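Local coordinates for pterin-4-alpha-carbinolamine dehydratase MoaB2 (Mycobacterium marinum, PDB 3RFQ), which probably takes part in molybdenum cofactor biosynthesis, consistent with a pterin-binding role like that of other MogA/MoaB-type proteins, at residues C[46-49]-C[50-54]; C[77-80]-C[81-85]; C[122-125]-C[126-129]; C[165-168]-C[169-172]. All blocks are in the same frame, centred on the assembly; numbering follows the deposited sequence.

Contact 1. Residues C[46-49]-C[50-54]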
loop_
_atom_site.group_PDB
_atom_site.type_symbol
_atom_site.label_atom_id
_atom_site.label_comp_id
_atom_site.label_asym_id
_atom_site.label_seq_id
_atom_site.Cartn_x
_atom_site.Cartn_y
_atom_site.Cartn_z
ATOM N N ASP C 46 16.752 24.404 -25.079
ATOM C CA ASP C 46 17.070 24.538 -23.644
ATOM C C ASP C 46 17.726 23.264 -23.132
ATOM O O ASP C 46 17.488 22.172 -23.667
ATOM C CB ASP C 46 15.813 24.794 -22.809
ATOM C CG ASP C 46 15.582 26.268 -22.501
ATOM O OD1 ASP C 46 16.255 27.148 -23.087
ATOM O OD2 ASP C 46 14.698 26.543 -21.659
ATOM N N GLU C 47 18.546 23.419 -22.091
ATOM C CA GLU C 47 19.255 22.299 -21.494
ATOM C C GLU C 47 18.276 21.213 -21.056
ATOM O O GLU C 47 17.315 21.488 -20.329
ATOM C CB GLU C 47 20.118 22.753 -20.315
ATOM C CG GLU C 47 21.091 21.666 -19.826
ATOM C CD GLU C 47 21.711 21.976 -18.468
ATOM O OE1 GLU C 47 21.772 23.166 -18.087
ATOM O OE2 GLU C 47 22.138 21.022 -17.777
ATOM N N ASP C 48 18.518 19.994 -21.531
ATOM C CA ASP C 48 17.697 18.843 -21.198
ATOM C C ASP C 48 18.140 18.255 -19.863
ATOM O O ASP C 48 19.263 17.753 -19.739
ATOM C CB ASP C 48 17.785 17.781 -22.300
ATOM C CG ASP C 48 17.137 16.457 -21.905
ATOM O OD1 ASP C 48 16.417 16.381 -20.880
ATOM O OD2 ASP C 48 17.360 15.474 -22.634
ATOM N N HIS C 49 17.241 18.309 -18.880
ATOM C CA HIS C 49 17.532 17.826 -17.533
ATOM C C HIS C 49 17.098 16.374 -17.329
ATOM O O HIS C 49 17.666 15.669 -16.479
ATOM C CB HIS C 49 16.896 18.745 -16.485
ATOM C CG HIS C 49 17.521 20.110 -16.411
ATOM N ND1 HIS C 49 16.824 21.269 -16.692
ATOM C CD2 HIS C 49 18.781 20.500 -16.090
ATOM C CE1 HIS C 49 17.625 22.312 -16.543
ATOM N NE2 HIS C 49 18.817 21.872 -16.178
ATOM N N SER C 50 16.147 15.908 -18.135
ATOM C CA SER C 50 15.595 14.554 -17.967
ATOM C C SER C 50 16.303 13.437 -18.738
ATOM O O SER C 50 16.511 12.359 -18.195
ATOM C CB SER C 50 14.100 14.535 -18.298
ATOM O OG SER C 50 13.393 15.356 -17.386
ATOM N N GLY C 51 16.636 13.683 -20.006
ATOM C CA GLY C 51 17.290 12.703 -20.853
ATOM C C GLY C 51 18.461 11.996 -20.172
ATOM O O GLY C 51 18.441 10.757 -20.055
ATOM N N PRO C 52 19.476 12.760 -19.703
ATOM C CA PRO C 52 20.643 12.072 -19.097
ATOM C C PRO C 52 20.295 11.212 -17.884
ATOM O O PRO C 52 20.926 10.144 -17.666
ATOM C CB PRO C 52 21.611 13.218 -18.709
ATOM C CG PRO C 52 21.231 14.388 -19.634
ATOM C CD PRO C 52 19.697 14.210 -19.880
ATOM N N LEU C 53 19.320 11.669 -17.095
ATOM C CA LEU C 53 18.954 10.933 -15.888
ATOM C C LEU C 53 18.264 9.610 -16.249
ATOM O O LEU C 53 18.645 8.532 -15.749
ATOM C CB LEU C 53 18.107 11.784 -14.934
ATOM C CG LEU C 53 17.576 11.050 -13.696
ATOM C CD1 LEU C 53 18.705 10.406 -12.851
ATOM C CD2 LEU C 53 16.682 11.955 -12.836
ATOM N N VAL C 54 17.257 9.680 -17.120
ATOM C CA VAL C 54 16.566 8.457 -17.571
ATOM C C VAL C 54 17.583 7.511 -18.230
ATOM O O VAL C 54 17.514 6.314 -18.046
ATOM C CB VAL C 54 15.323 8.740 -18.504
ATOM C CG1 VAL C 54 14.568 7.435 -18.833
ATOM C CG2 VAL C 54 14.346 9.700 -17.807
#

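Contact 2. Residues C[77-80]-C[81-85]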
loop_
_atom_site.group_PDB
_atom_site.type_symbol
_atom_site.label_atom_id
_atom_site.label_comp_id
_atom_site.label_asym_id
_atom_site.label_seq_id
_atom_site.Cartn_x
_atom_site.Cartn_y
_atom_site.Cartn_z
ATOM N N ASP C 77 3.768 15.226 -32.925
ATOM C CA ASP C 77 5.205 15.062 -32.741
ATOM C C ASP C 77 5.505 13.915 -31.784
ATOM O O ASP C 77 6.384 13.087 -32.073
ATOM C CB ASP C 77 5.903 16.369 -32.340
ATOM C CG ASP C 77 5.885 17.418 -33.478
ATOM O OD1 ASP C 77 5.590 17.055 -34.647
ATOM O OD2 ASP C 77 6.160 18.615 -33.208
ATOM N N ILE C 78 4.752 13.842 -30.683
ATOM C CA ILE C 78 4.917 12.764 -29.717
ATOM C C ILE C 78 4.610 11.425 -30.376
ATOM O O ILE C 78 5.398 10.490 -30.291
ATOM C CB ILE C 78 4.044 12.957 -28.467
ATOM C CG1 ILE C 78 4.372 14.280 -27.778
ATOM C CG2 ILE C 78 4.261 11.813 -27.508
ATOM C CD1 ILE C 78 3.347 14.679 -26.725
ATOM N N ARG C 79 3.483 11.353 -31.075
ATOM C CA ARG C 79 3.065 10.139 -31.770
ATOM C C ARG C 79 4.090 9.666 -32.811
ATOM O O ARG C 79 4.405 8.469 -32.904
ATOM C CB ARG C 79 1.713 10.394 -32.416
ATOM C CG ARG C 79 1.025 9.185 -32.978
ATOM C CD ARG C 79 -0.336 9.612 -33.534
ATOM N NE ARG C 79 -1.272 9.810 -32.420
ATOM C CZ ARG C 79 -2.199 10.769 -32.384
ATOM N NH1 ARG C 79 -2.292 11.630 -33.404
ATOM N NH2 ARG C 79 -3.006 10.877 -31.313
ATOM N N ASN C 80 4.619 10.600 -33.593
ATOM C CA ASN C 80 5.667 10.256 -34.557
ATOM C C ASN C 80 6.941 9.727 -33.906
ATOM O O ASN C 80 7.555 8.806 -34.442
ATOM C CB ASN C 80 6.001 11.431 -35.477
ATOM C CG ASN C 80 4.919 11.685 -36.519
ATOM O OD1 ASN C 80 3.846 11.065 -36.493
ATOM N ND2 ASN C 80 5.196 12.611 -37.450
ATOM N N ALA C 81 7.357 10.315 -32.786
ATOM C CA ALA C 81 8.552 9.837 -32.103
ATOM C C ALA C 81 8.347 8.398 -31.603
ATOM O O ALA C 81 9.255 7.570 -31.684
ATOM C CB ALA C 81 8.923 10.758 -30.954
ATOM N N LEU C 82 7.148 8.103 -31.104
ATOM C CA LEU C 82 6.857 6.774 -30.592
ATOM C C LEU C 82 6.772 5.738 -31.687
ATOM O O LEU C 82 7.279 4.623 -31.500
ATOM C CB LEU C 82 5.577 6.744 -29.753
ATOM C CG LEU C 82 5.529 7.662 -28.534
ATOM C CD1 LEU C 82 4.085 7.740 -28.025
ATOM C CD2 LEU C 82 6.503 7.188 -27.459
ATOM N N ASN C 83 6.134 6.087 -32.808
ATOM C CA ASN C 83 5.974 5.170 -33.937
ATOM C C ASN C 83 7.334 4.777 -34.523
ATOM O O ASN C 83 7.578 3.606 -34.840
ATOM C CB ASN C 83 5.089 5.773 -35.034
ATOM C CG ASN C 83 3.578 5.530 -34.807
ATOM O OD1 ASN C 83 3.168 4.563 -34.150
ATOM N ND2 ASN C 83 2.746 6.401 -35.393
ATOM N N THR C 84 8.215 5.764 -34.661
ATOM C CA THR C 84 9.573 5.545 -35.154
ATOM C C THR C 84 10.306 4.534 -34.258
ATOM O O THR C 84 10.911 3.579 -34.768
ATOM C CB THR C 84 10.342 6.888 -35.239
ATOM O OG1 THR C 84 9.690 7.710 -36.202
ATOM C CG2 THR C 84 11.790 6.692 -35.661
ATOM N N ALA C 85 10.219 4.718 -32.939
ATOM C CA ALA C 85 10.838 3.766 -32.008
ATOM C C ALA C 85 10.248 2.359 -32.145
ATOM O O ALA C 85 10.987 1.369 -32.194
ATOM C CB ALA C 85 10.752 4.252 -30.583
HETATM O O HOH W 1 4.010 8.657 -36.988
#

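Contact 3. Residues C[122-125]-C[126-129]. With NA (sodium ion), chain F.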
loop_
_atom_site.group_PDB
_atom_site.type_symbol
_atom_site.label_atom_id
_atom_site.label_comp_id
_atom_site.label_asym_id
_atom_site.label_seq_id
_atom_site.Cartn_x
_atom_site.Cartn_y
_atom_site.Cartn_z
ATOM N N ILE C 122 1.184 -1.369 -14.486
ATOM C CA ILE C 122 2.364 -0.527 -14.462
ATOM C C ILE C 122 1.994 0.891 -14.036
ATOM O O ILE C 122 2.568 1.414 -13.079
ATOM C CB ILE C 122 3.143 -0.530 -15.817
ATOM C CG1 ILE C 122 3.853 -1.873 -16.037
ATOM C CG2 ILE C 122 4.190 0.610 -15.851
ATOM C CD1 ILE C 122 4.357 -2.078 -17.474
ATOM N N ALA C 123 1.046 1.505 -14.758
ATOM C CA ALA C 123 0.542 2.844 -14.409
ATOM C C ALA C 123 0.005 2.894 -12.958
ATOM O O ALA C 123 0.202 3.900 -12.243
ATOM C CB ALA C 123 -0.545 3.297 -15.405
ATOM N N GLU C 124 -0.665 1.820 -12.514
ATOM C CA GLU C 124 -1.171 1.814 -11.144
ATOM C C GLU C 124 -0.041 1.772 -10.119
ATOM O O GLU C 124 -0.152 2.377 -9.065
ATOM C CB GLU C 124 -2.123 0.644 -10.871
ATOM C CG GLU C 124 -3.332 0.613 -11.747
ATOM C CD GLU C 124 -4.047 -0.718 -11.710
ATOM O OE1 GLU C 124 -3.590 -1.670 -11.002
ATOM O OE2 GLU C 124 -5.098 -0.810 -12.378
ATOM N N ALA C 125 1.025 1.028 -10.421
ATOM C CA ALA C 125 2.114 0.864 -9.469
ATOM C C ALA C 125 2.894 2.163 -9.395
ATOM O O ALA C 125 3.286 2.563 -8.316
ATOM C CB ALA C 125 3.047 -0.347 -9.854
ATOM N N ILE C 126 3.094 2.827 -10.539
ATOM C CA ILE C 126 3.804 4.103 -10.579
ATOM C C ILE C 126 3.018 5.143 -9.757
ATOM O O ILE C 126 3.587 5.847 -8.919
ATOM C CB ILE C 126 4.068 4.582 -12.054
ATOM C CG1 ILE C 126 5.219 3.761 -12.676
ATOM C CG2 ILE C 126 4.409 6.086 -12.099
ATOM C CD1 ILE C 126 5.191 3.697 -14.194
ATOM N N ARG C 127 1.699 5.191 -9.952
ATOM C CA ARG C 127 0.888 6.162 -9.224
ATOM C C ARG C 127 0.844 5.868 -7.737
ATOM O O ARG C 127 0.986 6.806 -6.922
ATOM C CB ARG C 127 -0.523 6.280 -9.797
ATOM C CG ARG C 127 -0.621 7.030 -11.143
ATOM C CD ARG C 127 -2.083 7.381 -11.481
ATOM N NE ARG C 127 -2.792 6.155 -11.892
ATOM C CZ ARG C 127 -2.844 5.705 -13.149
ATOM N NH1 ARG C 127 -3.486 4.573 -13.418
ATOM N NH2 ARG C 127 -2.269 6.404 -14.140
ATOM N N ALA C 128 0.644 4.592 -7.366
ATOM C CA ALA C 128 0.560 4.269 -5.936
ATOM C C ALA C 128 1.875 4.598 -5.236
ATOM O O ALA C 128 1.896 5.112 -4.104
ATOM C CB ALA C 128 0.173 2.794 -5.692
ATOM N N SER C 129 2.979 4.274 -5.885
ATOM C CA SER C 129 4.291 4.594 -5.295
ATOM C C SER C 129 4.519 6.109 -5.199
ATOM O O SER C 129 5.048 6.642 -4.189
ATOM C CB SER C 129 5.397 3.980 -6.150
ATOM O OG SER C 129 6.613 4.283 -5.571
HETATM NA NA NA F . 8.639 3.904 -4.087
HETATM O O HOH W 2 6.761 5.100 -2.587
HETATM O O HOH W 3 9.307 3.189 -6.291
HETATM O O HOH W 4 7.655 1.294 -4.259
HETATM O O HOH W 5 9.971 5.361 -2.864
#

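Contact 4. Residues C[165-168]-C[169-172]. With NA (sodium ion), chain F.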
loop_
_atom_site.group_PDB
_atom_site.type_symbol
_atom_site.label_atom_id
_atom_site.label_comp_id
_atom_site.label_asym_id
_atom_site.label_seq_id
_atom_site.Cartn_x
_atom_site.Cartn_y
_atom_site.Cartn_z
ATOM N N ASP C 165 11.389 8.020 -9.047
ATOM C CA ASP C 165 10.503 7.066 -8.395
ATOM C C ASP C 165 9.816 6.137 -9.413
ATOM O O ASP C 165 9.705 4.933 -9.159
ATOM C CB ASP C 165 9.501 7.767 -7.484
ATOM C CG ASP C 165 8.722 6.794 -6.624
ATOM O OD1 ASP C 165 9.315 6.173 -5.710
ATOM O OD2 ASP C 165 7.501 6.648 -6.846
ATOM N N GLY C 166 9.384 6.692 -10.553
ATOM C CA GLY C 166 8.818 5.907 -11.649
ATOM C C GLY C 166 9.740 4.801 -12.108
ATOM O O GLY C 166 9.303 3.676 -12.310
ATOM N N MET C 167 11.025 5.109 -12.270
ATOM C CA MET C 167 12.013 4.128 -12.729
ATOM C C MET C 167 12.266 3.044 -11.687
ATOM O O MET C 167 12.436 1.887 -12.049
ATOM C CB MET C 167 13.342 4.809 -13.128
ATOM C CG MET C 167 13.295 5.636 -14.428
ATOM S SD MET C 167 12.720 4.728 -15.894
ATOM C CE MET C 167 13.948 3.427 -16.032
ATOM N N ALA C 168 12.301 3.412 -10.398
ATOM C CA ALA C 168 12.459 2.430 -9.311
ATOM C C ALA C 168 11.334 1.374 -9.365
ATOM O O ALA C 168 11.557 0.163 -9.178
ATOM C CB ALA C 168 12.446 3.138 -7.943
ATOM N N THR C 169 10.125 1.849 -9.620
ATOM C CA THR C 169 8.947 0.995 -9.737
ATOM C C THR C 169 8.951 0.188 -11.038
ATOM O O THR C 169 8.590 -0.993 -11.036
ATOM C CB THR C 169 7.645 1.865 -9.596
ATOM O OG1 THR C 169 7.555 2.330 -8.241
ATOM C CG2 THR C 169 6.404 1.084 -9.938
ATOM N N LEU C 170 9.382 0.820 -12.137
ATOM C CA LEU C 170 9.405 0.171 -13.442
ATOM C C LEU C 170 10.441 -0.986 -13.536
ATOM O O LEU C 170 10.167 -2.004 -14.191
ATOM C CB LEU C 170 9.672 1.195 -14.554
ATOM C CG LEU C 170 9.532 0.614 -15.972
ATOM C CD1 LEU C 170 8.106 0.060 -16.207
ATOM C CD2 LEU C 170 9.867 1.657 -16.998
ATOM N N ASN C 171 11.599 -0.828 -12.874
ATOM C CA ASN C 171 12.696 -1.787 -12.967
ATOM C C ASN C 171 12.223 -3.257 -12.948
ATOM O O ASN C 171 12.450 -3.968 -13.907
ATOM C CB ASN C 171 13.746 -1.571 -11.859
ATOM C CG ASN C 171 14.596 -0.351 -12.093
ATOM O OD1 ASN C 171 14.746 0.134 -13.238
ATOM N ND2 ASN C 171 15.165 0.166 -11.005
ATOM N N PRO C 172 11.517 -3.694 -11.882
ATOM C CA PRO C 172 11.195 -5.143 -11.907
ATOM C C PRO C 172 10.072 -5.495 -12.905
ATOM O O PRO C 172 9.807 -6.673 -13.138
ATOM C CB PRO C 172 10.733 -5.420 -10.473
ATOM C CG PRO C 172 10.115 -4.070 -10.034
ATOM C CD PRO C 172 11.049 -3.038 -10.645
HETATM NA NA NA F . 8.639 3.904 -4.087
HETATM O O HOH W 3 9.307 3.189 -6.291
HETATM O O HOH W 6 14.098 -0.778 -8.435
HETATM O O HOH W 4 7.655 1.294 -4.259
HETATM O O HOH W 5 9.971 5.361 -2.864
HETATM O O HOH W 2 6.761 5.100 -2.587
#

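Contact 1. Residues C[46-49]-C[50-54]
At the entry to helix 51-60 the carboxylate of D48 caps the first turn, taking the backbone N-H of G51 onto OD1. D48 OD1 and G51 N are 2.8 Å apart and the bond is fairly straight, with an N-H...O angle of 166°. The donor comes in on the syn side of the carboxylate, somewhat out of its plane. S50 N lies just as near, also 2.8 Å from D48 OD1, but its hydrogen points off line and that bond is weak. One oxygen therefore gathers two N-H groups from the turn that leads into the helix, a negative group set where the helix dipole would probably favour it. The torsion that does this swings CG of D48 away from its own backbone N (chi1 170°), forward over the turn. D48 OD2 lies 3.3 Å from G51 CA, which carries no side chain. P52 packs on D48 with its CD, 3.6 Å from D48 O and 3.8 Å from D48 OD2. In the alpha/beta fold this helix packs against the parallel part of the sheet, V54 meeting V35, V94 and V96, while L53 leans on R160, V163 and R164 of helix 160-180. The carbonyl of H49 accepts from R160 NH1, and V54 N bonds S50 O at 3.0 Å within the turn.

Contact 2. Residues C[77-80]-C[81-85]
N80 O is shared by two donors of T84, and they come to it from opposite faces of the carbonyl plane. T84 N lies 3.1 Å from N80 O and T84 OG1 lies 3.0 Å from it. The hydroxyl gets there because chi1 of T84 is -64°, which puts OG1 beside its backbone N and back toward the preceding turn, where it is the donor to the carbonyl. One turn of helix 75-87 is thus held by a main-chain and a side-chain bond ending on the same oxygen.

Round the helix, R79 and N83 run side by side and point the same way, with N83 ND2 4.1 Å from R79 CG. It is the aliphatic part of the arginine that touches the amide; the guanidinium has gone on beyond it, the chain bending at chi3, and forms a salt bridge with E75. A water ties N80 to N83 across the same turn: it donates to N80 OD1 at a short 2.5 Å and accepts from N83 ND2 at 3.0 Å.

The inward side is apolar. I78 and L82 lie alongside each other, I78 CG2 meeting L82 CD1 at 4.1 Å, while L82 CG presses to 3.3 Å from I78 O. Both turn into the fold, I78 onto V38 and S110, L82 onto V93 and T111. Helix 75-87 is amphipathic here: greasy branches are spent on the sheet and on helix 107-114, while on the polar side the T84 hydroxyl is paired with N80 O, the two asparagines share a water and R79 is matched by the opposite charge of E75.

Contact 3. Residues C[122-125]-C[126-129]
I122 to S129 form two regular turns of helix 120-132, each N-H of I126, R127, A128 and S129 bonded to the carbonyl four residues earlier; the bond from A128 N to E124 O, for one, is 2.9 Å long. On the inner side I122 and I126 point the same way, with I122 CG2 3.6 Å from I126 CD1. Both pack on strand 151-156, I122 at L152 and I126 at V154 and L156.

R127 folds back along the helix. Its chain bends at chi3 (-74°), which lays the guanidinium over A123: the A123 carbonyl oxygen, A123 O, stands 3.6 Å above the plane of R127, over its centre. A123 CB sits 3.8 Å from R127 NH1. The E124 carboxylate of the same chain stays 5.7 Å away, OE2 to R127 NH1. R127 instead forms a salt bridge with E124 of the third subunit, and E124 pairs with R127 of the second.

At the far end S129 turns OG anti to its backbone N (chi1 -179°) and binds a sodium ion at 2.5 Å from OG. A water on that ion also donates to S129 O at 2.8 Å. D165 of the same chain, with S129 and D165 of the fourth subunit, completes the protein part of the site. E124-R127 bridges to two neighbours, as a threefold ring would give, and a metal joining a fourth subunit are consistent with the dimer-of-trimers hexamer known for MoaB proteins.

Contact 4. Residues C[165-168]-C[169-172]
D165 O takes the backbone N-H of T169 at 3.1 Å from T169 N, and a water reaches the same oxygen more weakly, at 3.4 Å from D165 O. This is the first half of helix 160-180, the long last helix of the alpha/beta fold, at the point where it faces a sodium site. That water also lies 2.8 Å from T169 OG1 and is itself a ligand of the sodium ion, so it links the metal to T169 OG1 and, weakly, to D165 O. A chi1 of -69° sets T169 OG1 beside its own backbone N, where the water meets it.

D165 binds the ion directly, its OD1 2.9 Å from the sodium ion. The metal is shared with the fourth subunit, and A168 packs against D165 of that subunit, so this face of the helix is a subunit interface.

The inward-facing side chains are apolar. M167 and L170 meet loosely, M167 SD lying 4.3 Å from L170 CD2, and both turn into the chain, M167 onto L57, L58 and L156, and L170 onto I122 and V154. Further along, the helix kinks at P172, whose ring nitrogen has no hydrogen to give to A168 O. P172 CD sits 3.6 Å from A168 O. The missing bond is made good by another water, which donates to A168 O at 2.8 Å and accepts from N171 ND2 at 2.9 Å.

How the contacts relate
The four contacts follow one another along the chain, all within the molybdopterin-binding domain. All four lie on, or lead into, helices that pack against the mixed sheet. Contact 2, on helix 75-87, lies across the chain's centre from contacts 3 and 4, its centre about 24 and 23 Å from theirs. Contact 1, where helix 51-60 begins, approaches contact 4 to about 4 Å between nearest atoms without touching. Contacts 3 and 4 are neighbours, centres about 9 Å apart. Helices 120-132 and 160-180 meet there through A125 and T169, a probable hydrogen bond joins S129 OG to D165 OD2, and S129 and D165 bind the same sodium ion. Of the four, only contacts 3 and 4 meet other subunits.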